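Local coordinates for protein BIFUNCTIONAL PROTEIN Proline utilization A (PutA) (Corynebacterium freiburgense, PDB 5UX5) that probably oxidises proline to glutamate in two steps, pairing an FAD-dependent proline dehydrogenase with an NAD-dependent aldehyde dehydrogenase in one chain, at residues Y12-E22 with F444-W452. Residues are numbered along the deposited sequence; the frame is centred on the assembly and turned at random.
Sequences YINRDLENLQE and FRESVAQRW
Leu17 and Val448 face each other where helix 16-22 runs antiparallel to helix 444-450, the axes 10.0 Å apart at 167°. This helix pair packs on the outside of the TIM-barrel-like proline dehydrogenase module, against helices 323-337 and 354-367, with the side chain of Phe444 about 10 Å from the bound FAD. Branched aliphatic Leu17 and Val448 suit the buried centre, and Leu17 CB also lies over one face of the Arg451 guanidinium, 3.4 Å from Arg451 NH1. Long and ionic, Arg451 reaches several acceptors at once. Its CG stands opposite the backbone N (chi1 155°), and a bend at chi3 turns the group back to helix 444-450, where Arg451 NE donates to Val448 O, 3.1 Å away, in the carbonyl plane. The same guanidinium forms a salt bridge through NH2 with Glu18 OE2, although the modelled position of NH2 is less certain, and another through NH1 with Asp335. Trp452 offers a broad indole to the residues leading into helix 16-22. The methyl branch CG2 of Ile13 fits flat over its five-membered ring in a CH-pi contact, 3.5 Å from the centroid and 10° off the normal, while Arg451 CG covers the opposite face. Aromatic Tyr12 gives the six-membered ring an apolar neighbour, meeting it obliquely. Just before the helix, short Asn14 makes an Asx turn, OD1 accepting from Asp16 N. At the exposed margin Glu22 and Arg445 form a salt bridge, modelled doubtfully short. Gln21, extended beyond CG, brings CG obliquely to Phe444 CE2 and rests OE1 against Val448 CG1.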
loop_
_atom_site.group_PDB
_atom_site.type_symbol
_atom_site.label_atom_id
_atom_site.label_comp_id
_atom_site.label_asym_id
_atom_site.label_seq_id
_atom_site.Cartn_x
_atom_site.Cartn_y
_atom_site.Cartn_z
ATOM N N TYR A 12 17.116 -19.186 -33.833
ATOM C CA TYR A 12 18.076 -19.286 -32.746
ATOM C C TYR A 12 18.076 -20.672 -32.083
ATOM O O TYR A 12 19.067 -21.033 -31.443
ATOM C CB TYR A 12 17.823 -18.184 -31.697
ATOM C CG TYR A 12 16.412 -18.069 -31.121
ATOM C CD1 TYR A 12 15.974 -18.942 -30.125
ATOM C CD2 TYR A 12 15.539 -17.058 -31.522
ATOM C CE1 TYR A 12 14.689 -18.839 -29.567
ATOM C CE2 TYR A 12 14.240 -16.943 -30.960
ATOM C CZ TYR A 12 13.821 -17.841 -29.984
ATOM O OH TYR A 12 12.540 -17.759 -29.429
ATOM N N ILE A 13 17.007 -21.470 -32.225
ATOM C CA ILE A 13 16.984 -22.793 -31.603
ATOM C C ILE A 13 17.947 -23.736 -32.315
ATOM O O ILE A 13 18.118 -23.676 -33.537
ATOM C CB ILE A 13 15.562 -23.370 -31.601
ATOM C CG1 ILE A 13 14.580 -22.380 -31.004
ATOM C CG2 ILE A 13 15.509 -24.655 -30.798
ATOM C CD1 ILE A 13 13.203 -22.995 -30.842
ATOM N N ASN A 14 18.603 -24.598 -31.542
ATOM C CA ASN A 14 19.578 -25.557 -32.055
ATOM C C ASN A 14 19.816 -26.600 -30.972
ATOM O O ASN A 14 19.279 -26.503 -29.861
ATOM C CB ASN A 14 20.888 -24.877 -32.395
ATOM C CG ASN A 14 21.499 -24.271 -31.178
ATOM O OD1 ASN A 14 22.260 -24.922 -30.461
ATOM N ND2 ASN A 14 21.081 -23.061 -30.864
ATOM N N ARG A 15 20.718 -27.542 -31.257
ATOM C CA ARG A 15 20.958 -28.656 -30.344
ATOM C C ARG A 15 22.382 -28.683 -29.780
ATOM O O ARG A 15 22.847 -29.742 -29.352
ATOM C CB ARG A 15 20.629 -29.986 -31.031
ATOM C CG ARG A 15 19.231 -30.061 -31.608
ATOM C CD ARG A 15 18.434 -31.264 -31.116
ATOM N NE ARG A 15 19.242 -32.472 -30.964
ATOM C CZ ARG A 15 19.000 -33.419 -30.056
ATOM N NH1 ARG A 15 17.966 -33.293 -29.200
ATOM N NH2 ARG A 15 19.800 -34.484 -29.991
ATOM N N ASP A 16 23.096 -27.553 -29.761
ATOM C CA ASP A 16 24.459 -27.575 -29.234
ATOM C C ASP A 16 24.475 -28.008 -27.769
ATOM O O ASP A 16 25.266 -28.870 -27.376
ATOM C CB ASP A 16 25.127 -26.212 -29.429
ATOM C CG ASP A 16 25.379 -25.905 -30.889
ATOM O OD1 ASP A 16 25.597 -26.863 -31.663
ATOM O OD2 ASP A 16 25.343 -24.718 -31.275
ATOM N N LEU A 17 23.599 -27.428 -26.944
ATOM C CA LEU A 17 23.527 -27.826 -25.537
ATOM C C LEU A 17 23.233 -29.324 -25.382
ATOM O O LEU A 17 23.842 -29.996 -24.541
ATOM C CB LEU A 17 22.467 -26.989 -24.810
ATOM C CG LEU A 17 22.963 -25.701 -24.173
ATOM C CD1 LEU A 17 21.859 -25.053 -23.398
ATOM C CD2 LEU A 17 24.091 -26.035 -23.232
ATOM N N GLU A 18 22.281 -29.861 -26.153
ATOM C CA GLU A 18 22.037 -31.305 -26.099
ATOM C C GLU A 18 23.295 -32.110 -26.413
ATOM O O GLU A 18 23.562 -33.128 -25.764
ATOM C CB GLU A 18 20.893 -31.708 -27.036
ATOM C CG GLU A 18 19.511 -31.527 -26.390
ATOM C CD GLU A 18 18.824 -30.231 -26.737
ATOM O OE1 GLU A 18 17.650 -30.079 -26.346
ATOM O OE2 GLU A 18 19.461 -29.346 -27.344
ATOM N N ASN A 19 24.093 -31.668 -27.386
ATOM C CA ASN A 19 25.283 -32.432 -27.726
ATOM C C ASN A 19 26.387 -32.260 -26.688
ATOM O O ASN A 19 27.113 -33.218 -26.391
ATOM C CB ASN A 19 25.792 -32.034 -29.117
ATOM C CG ASN A 19 24.793 -32.347 -30.238
ATOM O OD1 ASN A 19 24.018 -33.319 -30.171
ATOM N ND2 ASN A 19 24.807 -31.510 -31.280
ATOM N N LEU A 20 26.488 -31.083 -26.074
ATOM C CA LEU A 20 27.559 -30.830 -25.117
ATOM C C LEU A 20 27.216 -31.302 -23.717
ATOM O O LEU A 20 28.078 -31.247 -22.834
ATOM C CB LEU A 20 27.884 -29.330 -25.090
ATOM C CG LEU A 20 28.278 -28.663 -26.416
ATOM C CD1 LEU A 20 28.500 -27.204 -26.201
ATOM C CD2 LEU A 20 29.549 -29.275 -27.029
ATOM N N GLN A 21 26.012 -31.846 -23.531
ATOM C CA GLN A 21 25.466 -32.072 -22.198
ATOM C C GLN A 21 26.409 -32.878 -21.309
ATOM O O GLN A 21 26.581 -32.562 -20.126
ATOM C CB GLN A 21 24.123 -32.779 -22.339
ATOM C CG GLN A 21 23.134 -32.472 -21.268
ATOM C CD GLN A 21 21.789 -33.100 -21.558
ATOM O OE1 GLN A 21 20.751 -32.453 -21.414
ATOM N NE2 GLN A 21 21.796 -34.377 -21.952
ATOM N N GLU A 22 27.039 -33.913 -21.855
ATOM C CA GLU A 22 27.870 -34.771 -21.026
ATOM C C GLU A 22 29.298 -34.254 -20.880
ATOM O O GLU A 22 29.923 -34.473 -19.834
ATOM C CB GLU A 22 27.861 -36.194 -21.588
ATOM C CG GLU A 22 26.444 -36.732 -21.829
ATOM C CD GLU A 22 25.655 -36.996 -20.537
ATOM O OE1 GLU A 22 26.258 -37.446 -19.535
ATOM O OE2 GLU A 22 24.424 -36.759 -20.523
ATOM N N PHE A 444 19.936 -30.330 -13.935
ATOM C CA PHE A 444 20.529 -29.624 -15.070
ATOM C C PHE A 444 20.065 -30.222 -16.391
ATOM O O PHE A 444 19.682 -29.487 -17.308
ATOM C CB PHE A 444 22.060 -29.642 -14.984
ATOM C CG PHE A 444 22.745 -29.389 -16.307
ATOM C CD1 PHE A 444 22.732 -28.125 -16.885
ATOM C CD2 PHE A 444 23.387 -30.425 -16.988
ATOM C CE1 PHE A 444 23.365 -27.892 -18.121
ATOM C CE2 PHE A 444 24.020 -30.210 -18.229
ATOM C CZ PHE A 444 24.012 -28.948 -18.794
ATOM N N ARG A 445 20.116 -31.554 -16.512
ATOM C CA ARG A 445 19.588 -32.224 -17.698
ATOM C C ARG A 445 18.184 -31.736 -18.029
ATOM O O ARG A 445 17.862 -31.456 -19.192
ATOM C CB ARG A 445 19.572 -33.738 -17.486
ATOM C CG ARG A 445 20.940 -34.416 -17.454
ATOM C CD ARG A 445 20.785 -35.935 -17.321
ATOM N NE ARG A 445 21.861 -36.527 -16.542
ATOM C CZ ARG A 445 23.009 -36.930 -17.062
ATOM N NH1 ARG A 445 23.227 -36.798 -18.365
ATOM N NH2 ARG A 445 23.936 -37.461 -16.278
ATOM N N GLU A 446 17.332 -31.620 -17.011
ATOM C CA GLU A 446 15.958 -31.202 -17.250
ATOM C C GLU A 446 15.896 -29.758 -17.733
ATOM O O GLU A 446 15.054 -29.419 -18.574
ATOM C CB GLU A 446 15.123 -31.391 -15.980
ATOM C CG GLU A 446 13.610 -31.242 -16.197
ATOM C CD GLU A 446 13.037 -32.290 -17.151
ATOM O OE1 GLU A 446 13.516 -33.447 -17.116
ATOM O OE2 GLU A 446 12.120 -31.960 -17.943
ATOM N N SER A 447 16.752 -28.883 -17.198
ATOM C CA SER A 447 16.702 -27.495 -17.640
ATOM C C SER A 447 17.187 -27.350 -19.077
ATOM O O SER A 447 16.754 -26.437 -19.786
ATOM C CB SER A 447 17.516 -26.616 -16.699
ATOM O OG SER A 447 18.865 -27.019 -16.688
ATOM N N VAL A 448 18.067 -28.245 -19.529
ATOM C CA VAL A 448 18.483 -28.242 -20.928
ATOM C C VAL A 448 17.297 -28.543 -21.842
ATOM O O VAL A 448 17.139 -27.929 -22.907
ATOM C CB VAL A 448 19.643 -29.240 -21.133
ATOM C CG1 VAL A 448 19.908 -29.494 -22.625
ATOM C CG2 VAL A 448 20.896 -28.734 -20.444
ATOM N N ALA A 449 16.438 -29.480 -21.431
ATOM C CA ALA A 449 15.274 -29.846 -22.229
ATOM C C ALA A 449 14.186 -28.765 -22.215
ATOM O O ALA A 449 13.482 -28.592 -23.220
ATOM C CB ALA A 449 14.709 -31.178 -21.736
ATOM N N GLN A 450 14.010 -28.039 -21.100
ATOM C CA GLN A 450 12.948 -27.042 -21.048
ATOM C C GLN A 450 13.366 -25.681 -21.588
ATOM O O GLN A 450 12.500 -24.822 -21.784
ATOM C CB GLN A 450 12.438 -26.876 -19.613
ATOM C CG GLN A 450 11.793 -28.123 -19.060
ATOM C CD GLN A 450 10.710 -28.692 -19.982
ATOM O OE1 GLN A 450 9.809 -27.975 -20.432
ATOM N NE2 GLN A 450 10.804 -29.990 -20.267
ATOM N N ARG A 451 14.653 -25.500 -21.879
ATOM C CA ARG A 451 15.234 -24.227 -22.308
ATOM C C ARG A 451 14.375 -23.424 -23.285
ATOM O O ARG A 451 14.149 -22.233 -23.084
ATOM C CB ARG A 451 16.600 -24.551 -22.917
ATOM C CG ARG A 451 17.148 -23.575 -23.912
ATOM C CD ARG A 451 18.425 -24.136 -24.511
ATOM N NE ARG A 451 18.358 -25.590 -24.571
ATOM C CZ ARG A 451 18.962 -26.338 -25.490
ATOM N NH1 ARG A 451 19.698 -25.784 -26.441
ATOM N NH2 ARG A 451 18.822 -27.649 -25.447
ATOM N N TRP A 452 13.877 -24.048 -24.350
ATOM C CA TRP A 452 13.112 -23.308 -25.355
ATOM C C TRP A 452 11.618 -23.286 -25.080
ATOM O O TRP A 452 10.884 -22.567 -25.763
ATOM C CB TRP A 452 13.345 -23.912 -26.745
ATOM C CG TRP A 452 14.799 -24.081 -27.105
ATOM C CD1 TRP A 452 15.471 -25.257 -27.293
ATOM C CD2 TRP A 452 15.758 -23.036 -27.322
ATOM N NE1 TRP A 452 16.783 -25.010 -27.602
ATOM C CE2 TRP A 452 16.985 -23.653 -27.626
ATOM C CE3 TRP A 452 15.698 -21.642 -27.287
ATOM C CZ2 TRP A 452 18.139 -22.919 -27.892
ATOM C CZ3 TRP A 452 16.833 -20.927 -27.548
ATOM C CH2 TRP A 452 18.041 -21.562 -27.853
#